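Local atomic coordinates of guanidinopropionase (Pseudomonas aeruginosa, PDB entry 3NIQ), a protein that catalyses the manganese-dependent hydrolysis of 3-guanidinopropanoate to urea and beta-alanine, working as a homohexamer. Residues M24-F29 against A78-V83; L268-R273 against M303-C308. All blocks are in the same frame, centred on the assembly; numbering follows the deposited sequence.

Contact 1: M24-F29 against A78-V83; sequences MRLPAF and APYDLV
The Y80 ring overlaps the two methyls of L26. CD2 of L26 makes an off-centre CH-pi contact, 4.2 Å from the centroid of the Y80 ring and 30° off its normal. CD1 of L26 is the nearer methyl and comes to 3.6 Å from CE1 of Y80, obliquely to the ring. On the opposite face, CG of P79 sits 3.9 Å above the ring plane of Y80 and over its centre. The phenol is therefore held between a leucine and its own preceding proline, which probably restricts rotation of the ring.

M24 meets the phenol end of the same ring. Its chain crosses the tyrosine at about a right angle, and CB and CG of M24 each lie 3.3 Å from OH of Y80. The bend at chi2 (-63°) turns the end of M24 away from Y80, toward helix 294-317. The two segments meet through van der Waals contacts, and M24 CB and CG press on the hydroxyl oxygen.

Y80 is displayed by a short helix, 79-82, with A78 at its N-cap position. L82 N hydrogen-bonds to A78 O at 3.1 Å. The opposing segment, 24-29, is irregular loop, held by hydrogen bonds from T22 OG1 to L26 O and between S65 OG and M24 N.

The contact packs the loop before strand 37-42 against helix 79-82, at the 85-90 edge of the parallel sheet of the arginase fold. L26 and Y80 both rest on V85 of the outermost strand 85-90. L26 and M24 also reach L39 of strand 37-42, while M24 and Y80 lean on helix 294-317.

Contact 2: L268-R273 against M303-C308; sequences LVRGLR and MFELLC
E305 meets R270, and L306 meets V269, where helix 294-317 packs beside the end of helix 262-270. Both helices belong to the alpha/beta fold of the arginase family, and strand 277-283 lies between them in the chain.

At the start of 303-308, M303 touches L120 and V122 of strand 118-123. E305 makes the main polar link. R270 grips it side-on in a bidentate salt bridge, one nitrogen to each carboxylate oxygen. NE of R270 donates to OE1 of E305 at 3.0 Å in a nearly straight bond (170°). NH2 of R270 donates to OE2 of E305, also at 3.0 Å. Both oxygens are met on their syn side but from out of the carboxylate plane, while OE1 lies in the guanidinium plane. The guanidinium and carboxylate planes are 39° apart, so the pair is twisted rather than coplanar. R270 is extended from CG to NE, while E305 bends at chi2 (-80°) to bring its carboxylate round.

The buried carboxylate has further partners: H72 NE2 hydrogen-bonds to OE1 and Q266 NE2 to OE2. Two donors on each oxygen would favour the ionised carboxylate. NH1 of R270 forms a salt bridge with E212 of the third subunit, so the network reaches the hexamer interface.

The rest of the contact is apolar. CG1 of V269 lies 3.9 Å from CB of E305. The same methyl is 3.8 Å from CD2 of L306, whose side chain crosses the valine at about a right angle and also reaches L120. One turn along from F304, C308 places SG 3.6 Å above the plane of the F304 ring, offset toward its rim.

Overall arrangement
Contacts 1 and 2 lie with their centres 16 Å apart and follow one another in the chain. Helix 294-317 connects them: residues of 303-308 serve contact 2 and also touch contact 1. OH of Y80 is 3.5 Å from CD2 of L307, and CB of P79 is 3.7 Å from CG of L307. CE of M24 lies 3.6 Å from N of F304. Contact 1 is remote from the metal site. Contact 2 is nearer to it: the L306 side chain is about 10 Å from that of the manganese ligand H126 and about 13 Å from a bound manganese ion. Neither contact supplies a metal ligand.

Contact 1: M24-F29 against A78-V83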
ATOM      1  N   MET A  24      -2.486   1.856  25.756  1.00 21.50           N
ATOM      2  CA  MET A  24      -3.814   2.230  26.260  1.00 22.18           C
ATOM      3  C   MET A  24      -3.865   3.705  26.694  1.00 22.22           C
ATOM      4  O   MET A  24      -4.741   4.080  27.454  1.00 23.47           O
ATOM      5  CB  MET A  24      -4.237   1.320  27.430  1.00 22.47           C
ATOM      6  CG  MET A  24      -3.988  -0.190  27.216  1.00 23.05           C
ATOM      7  SD  MET A  24      -4.930  -0.848  25.845  1.00 25.24           S
ATOM      8  CE  MET A  24      -4.379  -2.577  25.861  1.00 22.09           C
ATOM      9  N   ARG A  25      -2.902   4.513  26.229  1.00 21.94           N
ATOM     10  CA  ARG A  25      -2.761   5.930  26.640  1.00 23.61           C
ATOM     11  C   ARG A  25      -2.703   6.101  28.151  1.00 23.80           C
ATOM     12  O   ARG A  25      -3.243   7.064  28.710  1.00 24.55           O
ATOM     13  CB  ARG A  25      -3.884   6.802  26.041  1.00 24.42           C
ATOM     14  CG  ARG A  25      -3.975   6.704  24.499  1.00 26.48           C
ATOM     15  CD  ARG A  25      -4.575   7.959  23.877  1.00 26.52           C
ATOM     16  NE  ARG A  25      -5.983   8.112  24.229  1.00 23.36           N
ATOM     17  CZ  ARG A  25      -6.680   9.230  24.029  1.00 25.95           C
ATOM     18  NH1 ARG A  25      -6.107  10.298  23.478  1.00 24.12           N
ATOM     19  NH2 ARG A  25      -7.950   9.282  24.380  1.00 22.76           N
ATOM     20  N   LEU A  26      -2.031   5.167  28.807  1.00 23.03           N
ATOM     21  CA  LEU A  26      -1.836   5.219  30.246  1.00 22.94           C
ATOM     22  C   LEU A  26      -0.592   6.048  30.534  1.00 23.85           C
ATOM     23  O   LEU A  26       0.173   6.367  29.596  1.00 23.64           O
ATOM     24  CB  LEU A  26      -1.683   3.781  30.804  1.00 21.79           C
ATOM     25  CG  LEU A  26      -2.953   2.920  30.861  1.00 22.94           C
ATOM     26  CD1 LEU A  26      -2.621   1.434  30.869  1.00 25.39           C
ATOM     27  CD2 LEU A  26      -3.815   3.233  32.086  1.00 25.06           C
ATOM     28  N   PRO A  27      -0.375   6.422  31.818  1.00 23.99           N
ATOM     29  CA  PRO A  27       0.896   7.049  32.161  1.00 24.12           C
ATOM     30  C   PRO A  27       2.060   6.080  31.987  1.00 24.53           C
ATOM     31  O   PRO A  27       1.873   4.843  32.080  1.00 24.89           O
ATOM     32  CB  PRO A  27       0.714   7.437  33.650  1.00 24.39           C
ATOM     33  CG  PRO A  27      -0.764   7.461  33.865  1.00 24.85           C
ATOM     34  CD  PRO A  27      -1.253   6.321  32.993  1.00 24.42           C
ATOM     35  N   ALA A  28       3.242   6.633  31.696  1.00 24.72           N
ATOM     36  CA  ALA A  28       4.464   5.846  31.612  1.00 24.89           C
ATOM     37  C   ALA A  28       5.120   5.713  32.984  1.00 25.63           C
ATOM     38  O   ALA A  28       5.123   6.670  33.776  1.00 24.77           O
ATOM     39  CB  ALA A  28       5.418   6.459  30.627  1.00 23.76           C
ATOM     40  N   PHE A  29       5.656   4.520  33.260  1.00 25.63           N
ATOM     41  CA  PHE A  29       6.278   4.203  34.549  1.00 26.35           C
ATOM     42  C   PHE A  29       7.643   3.585  34.323  1.00 26.93           C
ATOM     43  O   PHE A  29       7.886   2.915  33.305  1.00 27.18           O
ATOM     44  CB  PHE A  29       5.411   3.246  35.395  1.00 25.33           C
ATOM     45  CG  PHE A  29       4.129   3.859  35.885  1.00 26.16           C
ATOM     46  CD1 PHE A  29       4.055   4.421  37.161  1.00 27.08           C
ATOM     47  CD2 PHE A  29       2.991   3.868  35.068  1.00 24.05           C
ATOM     48  CE1 PHE A  29       2.886   4.994  37.624  1.00 29.45           C
ATOM     49  CE2 PHE A  29       1.797   4.435  35.517  1.00 26.83           C
ATOM     50  CZ  PHE A  29       1.737   5.005  36.799  1.00 27.46           C
ATOM     51  N   ALA A  78     -13.440  -3.557  34.403  1.00 24.74           N
ATOM     52  CA  ALA A  78     -12.846  -2.253  34.193  1.00 25.71           C
ATOM     53  C   ALA A  78     -11.444  -2.349  34.807  1.00 25.83           C
ATOM     54  O   ALA A  78     -11.268  -2.077  35.998  1.00 26.26           O
ATOM     55  CB  ALA A  78     -13.689  -1.167  34.880  1.00 26.71           C
ATOM     56  N   PRO A  79     -10.445  -2.769  33.995  1.00 25.71           N
ATOM     57  CA  PRO A  79      -9.125  -3.152  34.507  1.00 25.80           C
ATOM     58  C   PRO A  79      -8.428  -2.067  35.332  1.00 26.20           C
ATOM     59  O   PRO A  79      -7.805  -2.374  36.353  1.00 26.77           O
ATOM     60  CB  PRO A  79      -8.319  -3.464  33.238  1.00 25.16           C
ATOM     61  CG  PRO A  79      -9.035  -2.772  32.135  1.00 24.04           C
ATOM     62  CD  PRO A  79     -10.496  -2.827  32.523  1.00 24.80           C
ATOM     63  N   TYR A  80      -8.526  -0.824  34.886  1.00 25.90           N
ATOM     64  CA  TYR A  80      -7.806   0.260  35.521  1.00 27.01           C
ATOM     65  C   TYR A  80      -8.402   0.647  36.870  1.00 27.65           C
ATOM     66  O   TYR A  80      -7.694   1.222  37.688  1.00 28.14           O
ATOM     67  CB  TYR A  80      -7.714   1.464  34.586  1.00 26.62           C
ATOM     68  CG  TYR A  80      -7.380   1.043  33.175  1.00 26.53           C
ATOM     69  CD1 TYR A  80      -6.162   0.411  32.876  1.00 25.30           C
ATOM     70  CD2 TYR A  80      -8.286   1.249  32.141  1.00 24.81           C
ATOM     71  CE1 TYR A  80      -5.871   0.008  31.566  1.00 27.21           C
ATOM     72  CE2 TYR A  80      -8.009   0.844  30.853  1.00 25.86           C
ATOM     73  CZ  TYR A  80      -6.806   0.222  30.570  1.00 26.96           C
ATOM     74  OH  TYR A  80      -6.544  -0.180  29.288  1.00 26.22           O
ATOM     75  N   ASP A  81      -9.689   0.349  37.081  1.00 28.35           N
ATOM     76  CA  ASP A  81     -10.327   0.534  38.396  1.00 29.51           C
ATOM     77  C   ASP A  81      -9.980  -0.619  39.316  1.00 29.22           C
ATOM     78  O   ASP A  81      -9.696  -0.399  40.494  1.00 30.15           O
ATOM     79  CB  ASP A  81     -11.854   0.679  38.297  1.00 30.44           C
ATOM     80  CG  ASP A  81     -12.282   1.986  37.635  1.00 31.88           C
ATOM     81  OD1 ASP A  81     -11.534   2.977  37.709  1.00 32.44           O
ATOM     82  OD2 ASP A  81     -13.373   2.017  37.039  1.00 36.05           O
ATOM     83  N   LEU A  82      -9.960  -1.834  38.766  1.00 27.79           N
ATOM     84  CA  LEU A  82      -9.612  -3.024  39.540  1.00 27.94           C
ATOM     85  C   LEU A  82      -8.212  -2.969  40.130  1.00 27.26           C
ATOM     86  O   LEU A  82      -8.034  -3.253  41.308  1.00 28.09           O
ATOM     87  CB  LEU A  82      -9.751  -4.304  38.707  1.00 27.59           C
ATOM     88  CG  LEU A  82     -11.122  -4.922  38.595  1.00 30.34           C
ATOM     89  CD1 LEU A  82     -10.969  -6.326  37.998  1.00 30.79           C
ATOM     90  CD2 LEU A  82     -11.777  -4.976  39.995  1.00 33.05           C
ATOM     91  N   VAL A  83      -7.221  -2.612  39.316  1.00 25.61           N
ATOM     92  CA  VAL A  83      -5.813  -2.640  39.759  1.00 23.81           C
ATOM     93  C   VAL A  83      -5.021  -1.518  39.110  1.00 23.51           C
ATOM     94  O   VAL A  83      -5.542  -0.804  38.243  1.00 23.26           O
ATOM     95  CB  VAL A  83      -5.122  -4.001  39.419  1.00 23.96           C
ATOM     96  CG1 VAL A  83      -5.943  -5.172  39.945  1.00 23.03           C
ATOM     97  CG2 VAL A  83      -4.905  -4.141  37.905  1.00 21.81           C
TER

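Contact 2: L268-R273 against M303-C308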
ATOM      1  N   LEU A 268     -12.109 -17.408  22.677  1.00 19.77           N
ATOM      2  CA  LEU A 268     -11.258 -18.347  23.421  1.00 20.62           C
ATOM      3  C   LEU A 268     -10.586 -17.662  24.607  1.00 20.14           C
ATOM      4  O   LEU A 268     -10.562 -18.207  25.721  1.00 20.14           O
ATOM      5  CB  LEU A 268     -10.241 -18.996  22.491  1.00 20.43           C
ATOM      6  CG  LEU A 268     -10.907 -19.931  21.476  1.00 21.29           C
ATOM      7  CD1 LEU A 268      -9.966 -20.212  20.317  1.00 18.92           C
ATOM      8  CD2 LEU A 268     -11.297 -21.248  22.155  1.00 20.22           C
ATOM      9  N   VAL A 269     -10.058 -16.458  24.385  1.00 19.84           N
ATOM     10  CA  VAL A 269      -9.382 -15.733  25.460  1.00 18.49           C
ATOM     11  C   VAL A 269     -10.357 -15.364  26.598  1.00 19.67           C
ATOM     12  O   VAL A 269     -10.051 -15.549  27.780  1.00 19.75           O
ATOM     13  CB  VAL A 269      -8.601 -14.502  24.913  1.00 18.17           C
ATOM     14  CG1 VAL A 269      -8.158 -13.590  26.041  1.00 18.70           C
ATOM     15  CG2 VAL A 269      -7.393 -14.990  24.146  1.00 15.75           C
ATOM     16  N   ARG A 270     -11.534 -14.866  26.246  1.00 19.45           N
ATOM     17  CA  ARG A 270     -12.554 -14.549  27.253  1.00 20.25           C
ATOM     18  C   ARG A 270     -12.902 -15.749  28.156  1.00 20.64           C
ATOM     19  O   ARG A 270     -13.108 -15.588  29.349  1.00 20.74           O
ATOM     20  CB  ARG A 270     -13.818 -14.015  26.570  1.00 20.51           C
ATOM     21  CG  ARG A 270     -13.647 -12.572  26.059  1.00 20.72           C
ATOM     22  CD  ARG A 270     -14.688 -12.230  24.995  1.00 21.25           C
ATOM     23  NE  ARG A 270     -14.368 -10.974  24.329  1.00 21.13           N
ATOM     24  CZ  ARG A 270     -15.125 -10.411  23.400  1.00 21.33           C
ATOM     25  NH1 ARG A 270     -16.271 -10.970  23.049  1.00 17.88           N
ATOM     26  NH2 ARG A 270     -14.746  -9.260  22.842  1.00 20.60           N
ATOM     27  N   GLY A 271     -12.960 -16.940  27.575  1.00 21.47           N
ATOM     28  CA  GLY A 271     -13.243 -18.178  28.314  1.00 22.51           C
ATOM     29  C   GLY A 271     -12.130 -18.624  29.257  1.00 23.88           C
ATOM     30  O   GLY A 271     -12.280 -19.617  29.989  1.00 24.64           O
ATOM     31  N   LEU A 272     -11.024 -17.879  29.267  1.00 23.26           N
ATOM     32  CA  LEU A 272      -9.931 -18.132  30.201  1.00 23.29           C
ATOM     33  C   LEU A 272     -10.132 -17.417  31.541  1.00 24.18           C
ATOM     34  O   LEU A 272      -9.288 -17.503  32.440  1.00 22.65           O
ATOM     35  CB  LEU A 272      -8.588 -17.741  29.584  1.00 22.35           C
ATOM     36  CG  LEU A 272      -8.216 -18.521  28.324  1.00 22.57           C
ATOM     37  CD1 LEU A 272      -6.847 -18.105  27.792  1.00 19.34           C
ATOM     38  CD2 LEU A 272      -8.231 -20.007  28.575  1.00 19.35           C
ATOM     39  N   ARG A 273     -11.247 -16.696  31.662  1.00 24.09           N
ATOM     40  CA  ARG A 273     -11.524 -15.935  32.862  1.00 24.98           C
ATOM     41  C   ARG A 273     -11.580 -16.860  34.091  1.00 25.57           C
ATOM     42  O   ARG A 273     -12.077 -17.995  34.007  1.00 24.16           O
ATOM     43  CB  ARG A 273     -12.855 -15.205  32.712  1.00 25.86           C
ATOM     44  CG  ARG A 273     -13.101 -14.189  33.810  1.00 27.88           C
ATOM     45  CD  ARG A 273     -14.538 -13.723  33.783  1.00 28.53           C
ATOM     46  NE  ARG A 273     -14.734 -12.635  34.735  1.00 28.95           N
ATOM     47  CZ  ARG A 273     -15.819 -11.869  34.762  1.00 29.85           C
ATOM     48  NH1 ARG A 273     -16.793 -12.098  33.894  1.00 27.48           N
ATOM     49  NH2 ARG A 273     -15.924 -10.887  35.655  1.00 27.09           N
ATOM     50  N   MET A 303      -4.423  -7.646  23.529  1.00 16.09           N
ATOM     51  CA  MET A 303      -3.738  -7.146  24.714  1.00 16.44           C
ATOM     52  C   MET A 303      -4.776  -6.694  25.748  1.00 16.81           C
ATOM     53  O   MET A 303      -4.709  -7.074  26.926  1.00 16.09           O
ATOM     54  CB  MET A 303      -2.838  -5.965  24.338  1.00 17.50           C
ATOM     55  CG  MET A 303      -1.953  -5.465  25.499  1.00 17.35           C
ATOM     56  SD  MET A 303      -0.854  -4.143  25.008  1.00 20.04           S
ATOM     57  CE  MET A 303       0.340  -4.212  26.352  1.00 19.84           C
ATOM     58  N   PHE A 304      -5.744  -5.891  25.300  1.00 17.46           N
ATOM     59  CA  PHE A 304      -6.833  -5.479  26.187  1.00 19.02           C
ATOM     60  C   PHE A 304      -7.644  -6.667  26.721  1.00 19.41           C
ATOM     61  O   PHE A 304      -7.979  -6.698  27.909  1.00 21.11           O
ATOM     62  CB  PHE A 304      -7.760  -4.477  25.501  1.00 19.38           C
ATOM     63  CG  PHE A 304      -8.832  -3.943  26.414  1.00 19.97           C
ATOM     64  CD1 PHE A 304      -8.530  -2.991  27.378  1.00 20.45           C
ATOM     65  CD2 PHE A 304     -10.135  -4.409  26.326  1.00 22.34           C
ATOM     66  CE1 PHE A 304      -9.500  -2.513  28.245  1.00 20.52           C
ATOM     67  CE2 PHE A 304     -11.132  -3.908  27.206  1.00 21.26           C
ATOM     68  CZ  PHE A 304     -10.803  -2.969  28.138  1.00 21.46           C
ATOM     69  N   GLU A 305      -7.985  -7.630  25.859  1.00 18.85           N
ATOM     70  CA  GLU A 305      -8.753  -8.799  26.313  1.00 19.22           C
ATOM     71  C   GLU A 305      -7.992  -9.485  27.463  1.00 18.93           C
ATOM     72  O   GLU A 305      -8.580  -9.846  28.476  1.00 19.76           O
ATOM     73  CB  GLU A 305      -8.969  -9.821  25.193  1.00 18.50           C
ATOM     74  CG  GLU A 305      -9.703  -9.312  23.954  1.00 19.20           C
ATOM     75  CD  GLU A 305     -11.202  -9.261  24.151  1.00 20.95           C
ATOM     76  OE1 GLU A 305     -11.708  -9.899  25.106  1.00 19.75           O
ATOM     77  OE2 GLU A 305     -11.870  -8.571  23.356  1.00 19.50           O
ATOM     78  N   LEU A 306      -6.686  -9.653  27.275  1.00 18.40           N
ATOM     79  CA  LEU A 306      -5.808 -10.299  28.259  1.00 17.44           C
ATOM     80  C   LEU A 306      -5.622  -9.462  29.521  1.00 18.64           C
ATOM     81  O   LEU A 306      -5.538 -10.013  30.628  1.00 18.28           O
ATOM     82  CB  LEU A 306      -4.439 -10.581  27.643  1.00 16.34           C
ATOM     83  CG  LEU A 306      -4.396 -11.678  26.592  1.00 13.98           C
ATOM     84  CD1 LEU A 306      -3.066 -11.595  25.830  1.00 15.16           C
ATOM     85  CD2 LEU A 306      -4.603 -13.056  27.204  1.00 15.35           C
ATOM     86  N   LEU A 307      -5.557  -8.136  29.350  1.00 18.42           N
ATOM     87  CA  LEU A 307      -5.412  -7.221  30.473  1.00 18.89           C
ATOM     88  C   LEU A 307      -6.570  -7.394  31.453  1.00 18.91           C
ATOM     89  O   LEU A 307      -6.381  -7.404  32.665  1.00 19.39           O
ATOM     90  CB  LEU A 307      -5.349  -5.762  29.992  1.00 16.96           C
ATOM     91  CG  LEU A 307      -5.529  -4.654  31.038  1.00 19.72           C
ATOM     92  CD1 LEU A 307      -4.491  -4.765  32.164  1.00 20.57           C
ATOM     93  CD2 LEU A 307      -5.436  -3.270  30.395  1.00 18.22           C
ATOM     94  N   CYS A 308      -7.771  -7.516  30.918  1.00 19.51           N
ATOM     95  CA  CYS A 308      -8.945  -7.637  31.766  1.00 20.80           C
ATOM     96  C   CYS A 308      -8.823  -8.857  32.663  1.00 20.80           C
ATOM     97  O   CYS A 308      -9.187  -8.808  33.836  1.00 20.71           O
ATOM     98  CB  CYS A 308     -10.223  -7.691  30.930  1.00 20.26           C
ATOM     99  SG  CYS A 308     -10.586  -6.088  30.134  1.00 22.52           S
TER